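Local coordinates for T CELL surface glycoprotein CD4 (Rattus norvegicus, PDB 1CID) that serves as a T-cell surface glycoprotein, its membrane-side immunoglobulin-like domains probably carrying the amino-terminal domains that, in CD4 generally, recognise MHC class II molecules, at residues P124-E136 and R141-A153. Numbering follows the deposited sequence.
Sequences PTSPKMRLILKQE and RVSRQEKVIQVQA
Leu131 and Leu133 pair antiparallel with Arg144 and Val142, the axes of 129-135 and 142-144 approaching to 4.8 Å at 165°, and a classic beta bulge sets Arg141 and Val142 together opposite Leu133. Leu131 N donates to Arg144 O at 2.8 Å, and Arg144 N returns a bond to Leu131 O. Beyond this hairpin the chain turns into 148-152, whose Ile149 points back toward the leucines. With its CG1 between the backbone N and the carbonyl carbon (chi1 56°), Ile149 lays CD1 against Leu131 CB at 3.5 Å and also meets Leu133 CB, while Val151 CG2 touches Leu133 CD1. On the outer side, the bent Arg130 chain brings NH2 to Ser143 O (3.2 Å), the donor standing above the carbonyl plane; NE bonds weakly to Ser143 OG, and Gln145 CB lies over one guanidinium face. Replacing Arg130 by alanine is likely to leave Ser143 O without its side-chain donor and Gln145 CB without the flat group beside it. Gln135 OE1 receives a weak bond from Arg141 NH2 (2.8 Å), which also forms a salt bridge with Glu155. Strand 129-135 lies between 140-144 and 158-165 in one sheet, whereas 148-152 pairs with 116-122 in the other; Leu131, touching Cys119 of the Cys119-Cys161 disulfide, thus helps fill the core of this immunoglobulin-like sandwich.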
loop_
_atom_site.group_PDB
_atom_site.type_symbol
_atom_site.label_atom_id
_atom_site.label_comp_id
_atom_site.label_asym_id
_atom_site.label_seq_id
_atom_site.Cartn_x
_atom_site.Cartn_y
_atom_site.Cartn_z
ATOM N N PRO A 124 -2.300 -5.857 -5.113
ATOM C CA PRO A 124 -3.698 -6.128 -5.474
ATOM C C PRO A 124 -4.550 -5.138 -6.271
ATOM O O PRO A 124 -5.313 -4.230 -5.796
ATOM C CB PRO A 124 -4.421 -6.399 -4.133
ATOM C CG PRO A 124 -3.540 -5.902 -3.033
ATOM C CD PRO A 124 -2.136 -5.810 -3.638
ATOM N N THR A 125 -4.442 -5.435 -7.584
ATOM C CA THR A 125 -5.205 -4.597 -8.540
ATOM C C THR A 125 -6.321 -5.347 -9.252
ATOM O O THR A 125 -5.998 -6.482 -9.663
ATOM C CB THR A 125 -4.225 -3.894 -9.581
ATOM O OG1 THR A 125 -3.234 -4.794 -10.150
ATOM C CG2 THR A 125 -3.650 -2.649 -8.911
ATOM N N SER A 126 -7.460 -4.700 -9.399
ATOM C CA SER A 126 -8.581 -5.231 -10.195
ATOM C C SER A 126 -8.139 -5.306 -11.658
ATOM O O SER A 126 -7.245 -4.525 -11.986
ATOM C CB SER A 126 -9.746 -4.266 -10.294
ATOM O OG SER A 126 -10.488 -3.765 -9.227
ATOM N N PRO A 127 -8.748 -6.048 -12.543
ATOM C CA PRO A 127 -8.460 -6.119 -13.993
ATOM C C PRO A 127 -9.260 -5.101 -14.830
ATOM O O PRO A 127 -9.259 -5.075 -16.073
ATOM C CB PRO A 127 -8.763 -7.586 -14.309
ATOM C CG PRO A 127 -10.104 -7.716 -13.551
ATOM C CD PRO A 127 -9.837 -7.000 -12.208
ATOM N N LYS A 128 -10.020 -4.253 -14.179
ATOM C CA LYS A 128 -10.727 -3.071 -14.690
ATOM C C LYS A 128 -9.920 -1.897 -14.033
ATOM O O LYS A 128 -10.356 -0.946 -13.329
ATOM C CB LYS A 128 -12.195 -3.004 -14.336
ATOM C CG LYS A 128 -12.365 -3.172 -12.820
ATOM C CD LYS A 128 -13.754 -2.738 -12.388
ATOM C CE LYS A 128 -14.235 -3.755 -11.338
ATOM N NZ LYS A 128 -14.391 -5.105 -11.996
ATOM N N MET A 129 -8.598 -2.020 -14.185
ATOM C CA MET A 129 -7.527 -1.136 -13.685
ATOM C C MET A 129 -6.466 -1.002 -14.816
ATOM O O MET A 129 -6.018 -2.080 -15.296
ATOM C CB MET A 129 -6.821 -1.524 -12.373
ATOM C CG MET A 129 -7.414 -0.762 -11.209
ATOM S SD MET A 129 -6.923 -1.379 -9.548
ATOM C CE MET A 129 -8.253 -0.535 -8.628
ATOM N N ARG A 130 -6.193 0.272 -15.170
ATOM C CA ARG A 130 -5.198 0.445 -16.246
ATOM C C ARG A 130 -4.197 1.491 -15.809
ATOM O O ARG A 130 -4.611 2.216 -14.910
ATOM C CB ARG A 130 -5.840 0.736 -17.564
ATOM C CG ARG A 130 -7.083 1.584 -17.390
ATOM C CD ARG A 130 -8.128 1.269 -18.447
ATOM N NE ARG A 130 -7.526 1.281 -19.747
ATOM C CZ ARG A 130 -7.604 0.545 -20.817
ATOM N NH1 ARG A 130 -8.479 -0.426 -20.758
ATOM N NH2 ARG A 130 -6.881 0.615 -21.962
ATOM N N LEU A 131 -3.061 1.443 -16.408
ATOM C CA LEU A 131 -1.974 2.369 -16.122
ATOM C C LEU A 131 -1.879 3.342 -17.325
ATOM O O LEU A 131 -2.111 2.981 -18.498
ATOM C CB LEU A 131 -0.736 1.533 -15.976
ATOM C CG LEU A 131 -0.022 1.148 -14.689
ATOM C CD1 LEU A 131 1.368 0.640 -15.038
ATOM C CD2 LEU A 131 0.018 2.304 -13.709
ATOM N N ILE A 132 -1.559 4.549 -16.939
ATOM C CA ILE A 132 -1.543 5.656 -17.870
ATOM C C ILE A 132 -0.348 6.547 -17.646
ATOM O O ILE A 132 -0.161 7.016 -16.522
ATOM C CB ILE A 132 -2.897 6.393 -17.537
ATOM C CG1 ILE A 132 -4.141 5.497 -17.829
ATOM C CG2 ILE A 132 -3.071 7.756 -18.223
ATOM C CD1 ILE A 132 -5.250 6.086 -16.862
ATOM N N LEU A 133 0.378 6.813 -18.692
ATOM C CA LEU A 133 1.536 7.720 -18.740
ATOM C C LEU A 133 1.017 8.872 -19.621
ATOM O O LEU A 133 0.550 8.631 -20.719
ATOM C CB LEU A 133 2.786 7.007 -19.214
ATOM C CG LEU A 133 3.840 6.596 -18.199
ATOM C CD1 LEU A 133 4.926 5.907 -18.900
ATOM C CD2 LEU A 133 4.374 7.804 -17.451
ATOM N N LYS A 134 0.931 10.082 -19.193
ATOM C CA LYS A 134 0.478 11.324 -19.695
ATOM C C LYS A 134 1.540 12.415 -19.495
ATOM O O LYS A 134 2.471 12.269 -18.689
ATOM C CB LYS A 134 -0.508 11.893 -18.730
ATOM C CG LYS A 134 -1.977 11.945 -19.061
ATOM C CD LYS A 134 -2.147 13.200 -18.212
ATOM C CE LYS A 134 -3.474 13.190 -17.621
ATOM N NZ LYS A 134 -4.719 12.783 -18.345
ATOM N N GLN A 135 1.323 13.511 -20.213
ATOM C CA GLN A 135 2.305 14.633 -20.059
ATOM C C GLN A 135 1.678 15.451 -18.944
ATOM O O GLN A 135 0.435 15.445 -19.005
ATOM C CB GLN A 135 2.538 15.409 -21.333
ATOM C CG GLN A 135 4.003 15.466 -21.731
ATOM C CD GLN A 135 4.126 15.478 -23.221
ATOM O OE1 GLN A 135 3.207 15.034 -23.930
ATOM N NE2 GLN A 135 5.272 16.013 -23.617
ATOM N N GLU A 136 2.379 16.081 -18.045
ATOM C CA GLU A 136 1.734 16.770 -16.981
ATOM C C GLU A 136 0.306 17.228 -17.220
ATOM O O GLU A 136 -0.480 16.679 -16.365
ATOM C CB GLU A 136 2.342 18.038 -16.437
ATOM C CG GLU A 136 1.902 18.216 -14.951
ATOM C CD GLU A 136 2.777 19.218 -14.260
ATOM O OE1 GLU A 136 3.760 19.646 -14.865
ATOM O OE2 GLU A 136 2.410 19.555 -13.111
ATOM N N ARG A 141 -1.060 9.504 -23.112
ATOM C CA ARG A 141 -0.233 9.043 -24.284
ATOM C C ARG A 141 -0.395 7.551 -24.408
ATOM O O ARG A 141 -0.940 7.105 -25.411
ATOM C CB ARG A 141 1.165 9.518 -24.071
ATOM C CG ARG A 141 2.230 9.171 -25.078
ATOM C CD ARG A 141 2.022 10.049 -26.264
ATOM N NE ARG A 141 2.234 11.479 -25.963
ATOM C CZ ARG A 141 3.464 11.966 -26.281
ATOM N NH1 ARG A 141 4.434 11.191 -26.822
ATOM N NH2 ARG A 141 3.689 13.253 -25.988
ATOM N N VAL A 142 -0.101 6.732 -23.456
ATOM C CA VAL A 142 -0.264 5.296 -23.274
ATOM C C VAL A 142 -1.354 5.015 -22.243
ATOM O O VAL A 142 -1.293 5.754 -21.259
ATOM C CB VAL A 142 1.027 4.716 -22.677
ATOM C CG1 VAL A 142 0.979 3.238 -22.267
ATOM C CG2 VAL A 142 2.202 4.972 -23.614
ATOM N N SER A 143 -2.207 4.070 -22.395
ATOM C CA SER A 143 -3.244 3.717 -21.402
ATOM C C SER A 143 -3.313 2.224 -21.690
ATOM O O SER A 143 -4.006 1.768 -22.563
ATOM C CB SER A 143 -4.559 4.270 -21.526
ATOM O OG SER A 143 -5.771 3.939 -20.980
ATOM N N ARG A 144 -2.477 1.505 -20.999
ATOM C CA ARG A 144 -2.431 0.021 -21.201
ATOM C C ARG A 144 -3.073 -0.594 -19.956
ATOM O O ARG A 144 -3.061 -0.034 -18.831
ATOM C CB ARG A 144 -1.029 -0.515 -21.533
ATOM C CG ARG A 144 -0.756 -0.674 -23.011
ATOM C CD ARG A 144 0.365 0.017 -23.688
ATOM N NE ARG A 144 1.648 -0.457 -23.227
ATOM C CZ ARG A 144 2.937 -0.189 -23.472
ATOM N NH1 ARG A 144 3.267 0.752 -24.371
ATOM N NH2 ARG A 144 3.981 -0.825 -22.873
ATOM N N GLN A 145 -3.632 -1.743 -20.222
ATOM C CA GLN A 145 -4.278 -2.481 -19.106
ATOM C C GLN A 145 -3.443 -3.657 -18.589
ATOM O O GLN A 145 -3.768 -4.857 -18.545
ATOM C CB GLN A 145 -5.590 -2.809 -19.751
ATOM C CG GLN A 145 -6.628 -3.283 -18.773
ATOM C CD GLN A 145 -7.866 -3.565 -19.628
ATOM O OE1 GLN A 145 -8.857 -2.899 -19.321
ATOM N NE2 GLN A 145 -7.813 -4.465 -20.626
ATOM N N GLU A 146 -2.282 -3.290 -18.133
ATOM C CA GLU A 146 -1.178 -3.992 -17.590
ATOM C C GLU A 146 -0.628 -3.323 -16.334
ATOM O O GLU A 146 -1.207 -2.378 -15.764
ATOM C CB GLU A 146 -0.072 -4.074 -18.598
ATOM C CG GLU A 146 -0.327 -4.697 -19.949
ATOM C CD GLU A 146 0.748 -4.263 -20.934
ATOM O OE1 GLU A 146 0.868 -3.098 -21.374
ATOM O OE2 GLU A 146 1.564 -5.178 -21.267
ATOM N N LYS A 147 0.474 -3.958 -15.893
ATOM C CA LYS A 147 1.073 -3.537 -14.618
ATOM C C LYS A 147 2.396 -2.847 -14.838
ATOM O O LYS A 147 2.969 -2.293 -13.871
ATOM C CB LYS A 147 1.146 -4.709 -13.660
ATOM C CG LYS A 147 0.004 -5.000 -12.675
ATOM C CD LYS A 147 0.319 -6.070 -11.612
ATOM C CE LYS A 147 -0.734 -5.892 -10.508
ATOM N NZ LYS A 147 -0.219 -6.545 -9.271
ATOM N N VAL A 148 2.854 -2.870 -16.071
ATOM C CA VAL A 148 4.030 -2.044 -16.322
ATOM C C VAL A 148 3.898 -1.482 -17.742
ATOM O O VAL A 148 3.903 -2.290 -18.688
ATOM C CB VAL A 148 5.260 -2.780 -15.917
ATOM C CG1 VAL A 148 5.554 -3.973 -16.769
ATOM C CG2 VAL A 148 6.439 -1.817 -16.053
ATOM N N ILE A 149 3.724 -0.156 -17.845
ATOM C CA ILE A 149 3.699 0.443 -19.176
ATOM C C ILE A 149 5.001 1.207 -19.374
ATOM O O ILE A 149 5.515 1.587 -18.342
ATOM C CB ILE A 149 2.505 1.361 -19.377
ATOM C CG1 ILE A 149 2.582 2.397 -18.263
ATOM C CG2 ILE A 149 1.392 0.314 -19.382
ATOM C CD1 ILE A 149 1.342 3.310 -18.162
ATOM N N GLN A 150 5.359 1.399 -20.607
ATOM C CA GLN A 150 6.647 2.039 -20.947
ATOM C C GLN A 150 6.439 3.099 -21.999
ATOM O O GLN A 150 5.439 2.911 -22.697
ATOM C CB GLN A 150 7.553 0.873 -21.353
ATOM C CG GLN A 150 9.033 1.050 -21.500
ATOM C CD GLN A 150 9.395 1.008 -22.977
ATOM O OE1 GLN A 150 9.075 2.000 -23.689
ATOM N NE2 GLN A 150 9.983 -0.109 -23.447
ATOM N N VAL A 151 7.246 4.131 -22.112
ATOM C CA VAL A 151 7.137 5.176 -23.126
ATOM C C VAL A 151 8.568 5.442 -23.664
ATOM O O VAL A 151 9.551 5.722 -23.004
ATOM C CB VAL A 151 6.451 6.514 -22.842
ATOM C CG1 VAL A 151 6.737 7.727 -23.744
ATOM C CG2 VAL A 151 4.926 6.339 -22.849
ATOM N N GLN A 152 8.479 5.341 -24.981
ATOM C CA GLN A 152 9.632 5.562 -25.856
ATOM C C GLN A 152 9.832 7.066 -26.121
ATOM O O GLN A 152 8.973 7.920 -26.477
ATOM C CB GLN A 152 9.531 4.658 -27.078
ATOM C CG GLN A 152 10.615 3.594 -26.979
ATOM C CD GLN A 152 12.064 3.928 -26.636
ATOM O OE1 GLN A 152 12.739 4.733 -27.316
ATOM N NE2 GLN A 152 12.660 3.336 -25.565
ATOM N N ALA A 153 11.111 7.298 -25.834
ATOM C CA ALA A 153 11.740 8.601 -25.912
ATOM C C ALA A 153 10.766 9.725 -25.573
ATOM O O ALA A 153 10.334 10.520 -26.424
ATOM C CB ALA A 153 12.392 8.856 -27.269
HETATM O O HOH W 1 -3.601 -2.282 -13.607
#